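Local coordinates for cellulase CEL9M (Clostridium cellulolyticum, PDB 1IA6), which probably hydrolyses internal beta-1,4-glucosidic linkages in cellulose and related beta-glucans, as a family 9 glycoside hydrolase, at residues A[252-265]-A[308-320]. Sequence-based numbering, arbitrary orientation.
Sequences WTMCWDDMYVPAAL and RYAAAESMVMLVY. With CA (calcium ion), chain B; SO4 (sulfate ion), chain E.
In the (alpha/alpha)6 barrel of family 9 glycoside hydrolases, the axes of 260-265 and 308-320, nearly parallel (4°), approach to 11.0 Å, and the loop leading into the first, by way of Thr253 and Met254, lies across the second. One hydrogen bond ties loop to helix: Thr253 OG1 donates to Glu313 OE1 at 2.6 Å, which accepts through its anti lone pair, the one facing away from OE2. With OG1 anti to the backbone N (chi1 -173°), the methyl CG2 packs obliquely against Tyr309, 3.6 Å from CD1; a branched, half-polar side chain thus serves both neighbours. Small Ala312 lets the loop backbone come close, Met254 O lying 3.3 Å from its CB. Flexible Met254 bends at chi3 (82°), bringing CE near Met315 SD while its own SD meets Val316 CG2. Further along, Val316 CG1 touches both Val261 CG1 and Leu265 CD2, and Leu265 CD1 meets the edge of the Tyr320 ring at 3.6 Å. The loop also supplies Asp257 O to the calcium ion, with Ser208, Asp211, Asp212 and two waters. At the start of 308-320, near Glu410, a predicted active-site residue, cationic Arg308, salt-bridged to Asp414, and the indole N-H of Trp256 offer donors to a sulfate ion, probably from the crystallisation liquor: sulfate O2 accepts from Trp256 NE1 and Arg308 NH1, each at 3.0 Å, while Arg308 NH2 reaches O3 at 2.8 Å.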
loop_
_atom_site.group_PDB
_atom_site.type_symbol
_atom_site.label_atom_id
_atom_site.label_comp_id
_atom_site.label_asym_id
_atom_site.label_seq_id
_atom_site.Cartn_x
_atom_site.Cartn_y
_atom_site.Cartn_z
ATOM N N TRP A 252 -7.588 11.692 10.634
ATOM C CA TRP A 252 -7.200 11.278 9.293
ATOM C C TRP A 252 -7.550 9.799 9.152
ATOM O O TRP A 252 -8.596 9.349 9.627
ATOM C CB TRP A 252 -5.691 11.497 9.111
ATOM C CG TRP A 252 -5.259 11.706 7.687
ATOM C CD1 TRP A 252 -4.402 10.923 6.964
ATOM C CD2 TRP A 252 -5.651 12.778 6.819
ATOM N NE1 TRP A 252 -4.236 11.442 5.702
ATOM C CE2 TRP A 252 -4.992 12.579 5.586
ATOM C CE3 TRP A 252 -6.497 13.889 6.965
ATOM C CZ2 TRP A 252 -5.151 13.450 4.501
ATOM C CZ3 TRP A 252 -6.653 14.755 5.886
ATOM C CH2 TRP A 252 -5.985 14.530 4.671
ATOM N N THR A 253 -6.679 9.043 8.496
ATOM C CA THR A 253 -6.903 7.616 8.328
ATOM C C THR A 253 -5.578 6.934 8.023
ATOM O O THR A 253 -4.526 7.577 7.977
ATOM C CB THR A 253 -7.911 7.323 7.185
ATOM O OG1 THR A 253 -8.216 5.922 7.165
ATOM C CG2 THR A 253 -7.334 7.727 5.836
ATOM N N MET A 254 -5.629 5.625 7.829
ATOM C CA MET A 254 -4.434 4.864 7.514
ATOM C C MET A 254 -3.912 5.225 6.126
ATOM O O MET A 254 -4.653 5.189 5.144
ATOM C CB MET A 254 -4.746 3.367 7.563
ATOM C CG MET A 254 -3.640 2.482 7.002
ATOM S SD MET A 254 -4.068 0.733 7.139
ATOM C CE MET A 254 -5.097 0.521 5.701
ATOM N N CYS A 255 -2.636 5.581 6.054
ATOM C CA CYS A 255 -2.003 5.911 4.781
ATOM C C CYS A 255 -0.492 5.831 4.967
ATOM O O CYS A 255 -0.013 5.635 6.087
ATOM C CB CYS A 255 -2.433 7.299 4.287
ATOM S SG CYS A 255 -2.044 8.682 5.370
ATOM N N TRP A 256 0.256 5.986 3.882
ATOM C CA TRP A 256 1.705 5.863 3.960
ATOM C C TRP A 256 2.394 6.713 5.024
ATOM O O TRP A 256 3.432 6.314 5.545
ATOM C CB TRP A 256 2.352 6.121 2.587
ATOM C CG TRP A 256 2.063 7.462 1.989
ATOM C CD1 TRP A 256 1.055 7.774 1.124
ATOM C CD2 TRP A 256 2.782 8.678 2.223
ATOM N NE1 TRP A 256 1.101 9.112 0.804
ATOM C CE2 TRP A 256 2.151 9.690 1.467
ATOM C CE3 TRP A 256 3.899 9.013 3.002
ATOM C CZ2 TRP A 256 2.599 11.018 1.467
ATOM C CZ3 TRP A 256 4.345 10.331 3.003
ATOM C CH2 TRP A 256 3.693 11.317 2.239
ATOM N N ASP A 257 1.820 7.864 5.367
ATOM C CA ASP A 257 2.441 8.744 6.359
ATOM C C ASP A 257 1.866 8.636 7.767
ATOM O O ASP A 257 2.556 8.923 8.742
ATOM C CB ASP A 257 2.338 10.205 5.896
ATOM C CG ASP A 257 3.105 11.164 6.796
ATOM O OD1 ASP A 257 4.273 10.870 7.118
ATOM O OD2 ASP A 257 2.547 12.219 7.169
ATOM N N ASP A 258 0.610 8.215 7.870
ATOM C CA ASP A 258 -0.057 8.118 9.167
ATOM C C ASP A 258 -0.538 6.707 9.491
ATOM O O ASP A 258 -1.516 6.224 8.920
ATOM C CB ASP A 258 -1.230 9.110 9.195
ATOM C CG ASP A 258 -2.014 9.070 10.496
ATOM O OD1 ASP A 258 -1.525 8.491 11.487
ATOM O OD2 ASP A 258 -3.126 9.634 10.523
ATOM N N MET A 259 0.160 6.048 10.411
ATOM C CA MET A 259 -0.198 4.694 10.812
ATOM C C MET A 259 -0.637 4.630 12.271
ATOM O O MET A 259 -0.632 3.561 12.877
ATOM C CB MET A 259 0.986 3.746 10.585
ATOM C CG MET A 259 1.250 3.429 9.120
ATOM S SD MET A 259 -0.119 2.525 8.373
ATOM C CE MET A 259 0.231 0.863 8.962
ATOM N N TYR A 260 -1.029 5.772 12.829
ATOM C CA TYR A 260 -1.469 5.821 14.220
ATOM C C TYR A 260 -2.719 5.003 14.515
ATOM O O TYR A 260 -2.819 4.393 15.580
ATOM C CB TYR A 260 -1.684 7.272 14.658
ATOM C CG TYR A 260 -0.392 7.979 14.986
ATOM C CD1 TYR A 260 0.309 7.679 16.156
ATOM C CD2 TYR A 260 0.166 8.903 14.104
ATOM C CE1 TYR A 260 1.535 8.280 16.434
ATOM C CE2 TYR A 260 1.392 9.507 14.374
ATOM C CZ TYR A 260 2.068 9.191 15.538
ATOM O OH TYR A 260 3.284 9.773 15.802
ATOM N N VAL A 261 -3.673 4.978 13.587
ATOM C CA VAL A 261 -4.899 4.215 13.811
ATOM C C VAL A 261 -4.620 2.709 13.789
ATOM O O VAL A 261 -5.038 1.981 14.690
ATOM C CB VAL A 261 -5.986 4.582 12.772
ATOM C CG1 VAL A 261 -7.249 3.768 13.024
ATOM C CG2 VAL A 261 -6.300 6.068 12.864
ATOM N N PRO A 262 -3.913 2.216 12.759
ATOM C CA PRO A 262 -3.626 0.777 12.728
ATOM C C PRO A 262 -2.824 0.350 13.964
ATOM O O PRO A 262 -3.072 -0.708 14.545
ATOM C CB PRO A 262 -2.823 0.615 11.441
ATOM C CG PRO A 262 -3.416 1.652 10.552
ATOM C CD PRO A 262 -3.570 2.847 11.471
ATOM N N ALA A 263 -1.864 1.179 14.364
ATOM C CA ALA A 263 -1.040 0.859 15.525
ATOM C C ALA A 263 -1.893 0.806 16.787
ATOM O O ALA A 263 -1.718 -0.084 17.618
ATOM C CB ALA A 263 0.084 1.884 15.684
ATOM N N ALA A 264 -2.820 1.750 16.926
ATOM C CA ALA A 264 -3.698 1.778 18.092
ATOM C C ALA A 264 -4.618 0.560 18.088
ATOM O O ALA A 264 -4.907 -0.010 19.139
ATOM C CB ALA A 264 -4.526 3.058 18.104
ATOM N N LEU A 265 -5.085 0.164 16.910
ATOM C CA LEU A 265 -5.959 -1.001 16.811
ATOM C C LEU A 265 -5.254 -2.249 17.350
ATOM O O LEU A 265 -5.823 -2.998 18.148
ATOM C CB LEU A 265 -6.381 -1.237 15.357
ATOM C CG LEU A 265 -7.216 -2.487 15.056
ATOM C CD1 LEU A 265 -8.552 -2.415 15.779
ATOM C CD2 LEU A 265 -7.445 -2.592 13.555
ATOM N N ARG A 308 -8.666 6.200 -2.299
ATOM C CA ARG A 308 -7.614 5.520 -1.557
ATOM C C ARG A 308 -7.904 5.658 -0.058
ATOM O O ARG A 308 -7.783 4.693 0.698
ATOM C CB ARG A 308 -6.252 6.132 -1.937
ATOM C CG ARG A 308 -5.099 5.921 -0.960
ATOM C CD ARG A 308 -5.048 7.044 0.062
ATOM N NE ARG A 308 -4.933 8.369 -0.554
ATOM C CZ ARG A 308 -3.802 8.914 -0.999
ATOM N NH1 ARG A 308 -2.648 8.262 -0.915
ATOM N NH2 ARG A 308 -3.820 10.139 -1.510
ATOM N N TYR A 309 -8.313 6.852 0.368
ATOM C CA TYR A 309 -8.620 7.080 1.776
ATOM C C TYR A 309 -9.872 6.339 2.232
ATOM O O TYR A 309 -9.888 5.756 3.315
ATOM C CB TYR A 309 -8.789 8.578 2.055
ATOM C CG TYR A 309 -7.507 9.369 1.937
ATOM C CD1 TYR A 309 -6.365 8.986 2.641
ATOM C CD2 TYR A 309 -7.433 10.507 1.131
ATOM C CE1 TYR A 309 -5.182 9.711 2.548
ATOM C CE2 TYR A 309 -6.249 11.243 1.032
ATOM C CZ TYR A 309 -5.129 10.835 1.744
ATOM O OH TYR A 309 -3.952 11.545 1.660
ATOM N N ALA A 310 -10.924 6.365 1.413
ATOM C CA ALA A 310 -12.169 5.688 1.770
ATOM C C ALA A 310 -11.964 4.180 1.921
ATOM O O ALA A 310 -12.500 3.558 2.848
ATOM C CB ALA A 310 -13.245 5.975 0.720
ATOM N N ALA A 311 -11.185 3.596 1.014
ATOM C CA ALA A 311 -10.904 2.163 1.061
ATOM C C ALA A 311 -10.052 1.800 2.278
ATOM O O ALA A 311 -10.295 0.787 2.930
ATOM C CB ALA A 311 -10.194 1.725 -0.219
ATOM N N ALA A 312 -9.052 2.626 2.575
ATOM C CA ALA A 312 -8.162 2.382 3.709
ATOM C C ALA A 312 -8.902 2.413 5.049
ATOM O O ALA A 312 -8.700 1.542 5.895
ATOM C CB ALA A 312 -7.021 3.403 3.710
ATOM N N GLU A 313 -9.758 3.409 5.249
ATOM C CA GLU A 313 -10.502 3.491 6.502
ATOM C C GLU A 313 -11.452 2.299 6.599
ATOM O O GLU A 313 -11.609 1.703 7.662
ATOM C CB GLU A 313 -11.296 4.801 6.570
ATOM C CG GLU A 313 -12.120 4.993 7.849
ATOM C CD GLU A 313 -11.278 5.277 9.087
ATOM O OE1 GLU A 313 -10.093 5.653 8.952
ATOM O OE2 GLU A 313 -11.817 5.145 10.207
ATOM N N SER A 314 -12.082 1.946 5.483
ATOM C CA SER A 314 -13.013 0.824 5.473
ATOM C C SER A 314 -12.307 -0.485 5.824
ATOM O O SER A 314 -12.866 -1.335 6.519
ATOM C CB SER A 314 -13.692 0.716 4.106
ATOM O OG SER A 314 -14.470 1.875 3.846
ATOM N N MET A 315 -11.073 -0.645 5.356
ATOM C CA MET A 315 -10.326 -1.859 5.661
ATOM C C MET A 315 -10.078 -1.976 7.167
ATOM O O MET A 315 -10.263 -3.046 7.751
ATOM C CB MET A 315 -8.983 -1.873 4.923
ATOM C CG MET A 315 -8.172 -3.129 5.215
ATOM S SD MET A 315 -6.464 -3.036 4.680
ATOM C CE MET A 315 -5.757 -4.358 5.656
ATOM N N VAL A 316 -9.656 -0.879 7.792
ATOM C CA VAL A 316 -9.393 -0.884 9.227
ATOM C C VAL A 316 -10.665 -1.232 10.000
ATOM O O VAL A 316 -10.630 -2.020 10.947
ATOM C CB VAL A 316 -8.863 0.490 9.704
ATOM C CG1 VAL A 316 -8.614 0.463 11.208
ATOM C CG2 VAL A 316 -7.575 0.830 8.962
ATOM N N MET A 317 -11.789 -0.651 9.592
ATOM C CA MET A 317 -13.057 -0.932 10.255
ATOM C C MET A 317 -13.434 -2.408 10.139
ATOM O O MET A 317 -13.969 -2.988 11.081
ATOM C CB MET A 317 -14.177 -0.076 9.662
ATOM C CG MET A 317 -14.014 1.407 9.912
ATOM S SD MET A 317 -15.383 2.343 9.211
ATOM C CE MET A 317 -15.266 3.866 10.170
ATOM N N LEU A 318 -13.159 -3.020 8.990
ATOM C CA LEU A 318 -13.493 -4.434 8.815
ATOM C C LEU A 318 -12.590 -5.355 9.629
ATOM O O LEU A 318 -13.021 -6.420 10.074
ATOM C CB LEU A 318 -13.447 -4.824 7.333
ATOM C CG LEU A 318 -14.536 -4.188 6.462
ATOM C CD1 LEU A 318 -14.499 -4.807 5.077
ATOM C CD2 LEU A 318 -15.905 -4.401 7.098
ATOM N N VAL A 319 -11.335 -4.960 9.824
ATOM C CA VAL A 319 -10.426 -5.775 10.625
ATOM C C VAL A 319 -10.937 -5.711 12.062
ATOM O O VAL A 319 -10.982 -6.719 12.768
ATOM C CB VAL A 319 -8.980 -5.238 10.563
ATOM C CG1 VAL A 319 -8.085 -6.026 11.511
ATOM C CG2 VAL A 319 -8.456 -5.347 9.141
ATOM N N TYR A 320 -11.337 -4.514 12.481
ATOM C CA TYR A 320 -11.869 -4.299 13.820
ATOM C C TYR A 320 -13.125 -5.146 14.034
ATOM O O TYR A 320 -13.326 -5.713 15.110
ATOM C CB TYR A 320 -12.215 -2.819 14.009
ATOM C CG TYR A 320 -12.858 -2.491 15.333
ATOM C CD1 TYR A 320 -12.098 -2.416 16.499
ATOM C CD2 TYR A 320 -14.229 -2.255 15.423
ATOM C CE1 TYR A 320 -12.690 -2.107 17.726
ATOM C CE2 TYR A 320 -14.830 -1.949 16.642
ATOM C CZ TYR A 320 -14.053 -1.875 17.788
ATOM O OH TYR A 320 -14.641 -1.556 18.994
HETATM CA CA CA B . 4.391 7.834 9.926
HETATM S S SO4 E . -0.253 11.315 -2.113
HETATM O O1 SO4 E . 0.286 11.470 -3.482
HETATM O O2 SO4 E . -0.212 9.890 -1.734
HETATM O O3 SO4 E . -1.646 11.806 -2.083
HETATM O O4 SO4 E . 0.567 12.112 -1.174
HETATM O O HOH W 1 3.640 6.230 8.262
HETATM O O HOH W 2 5.590 8.544 7.982
#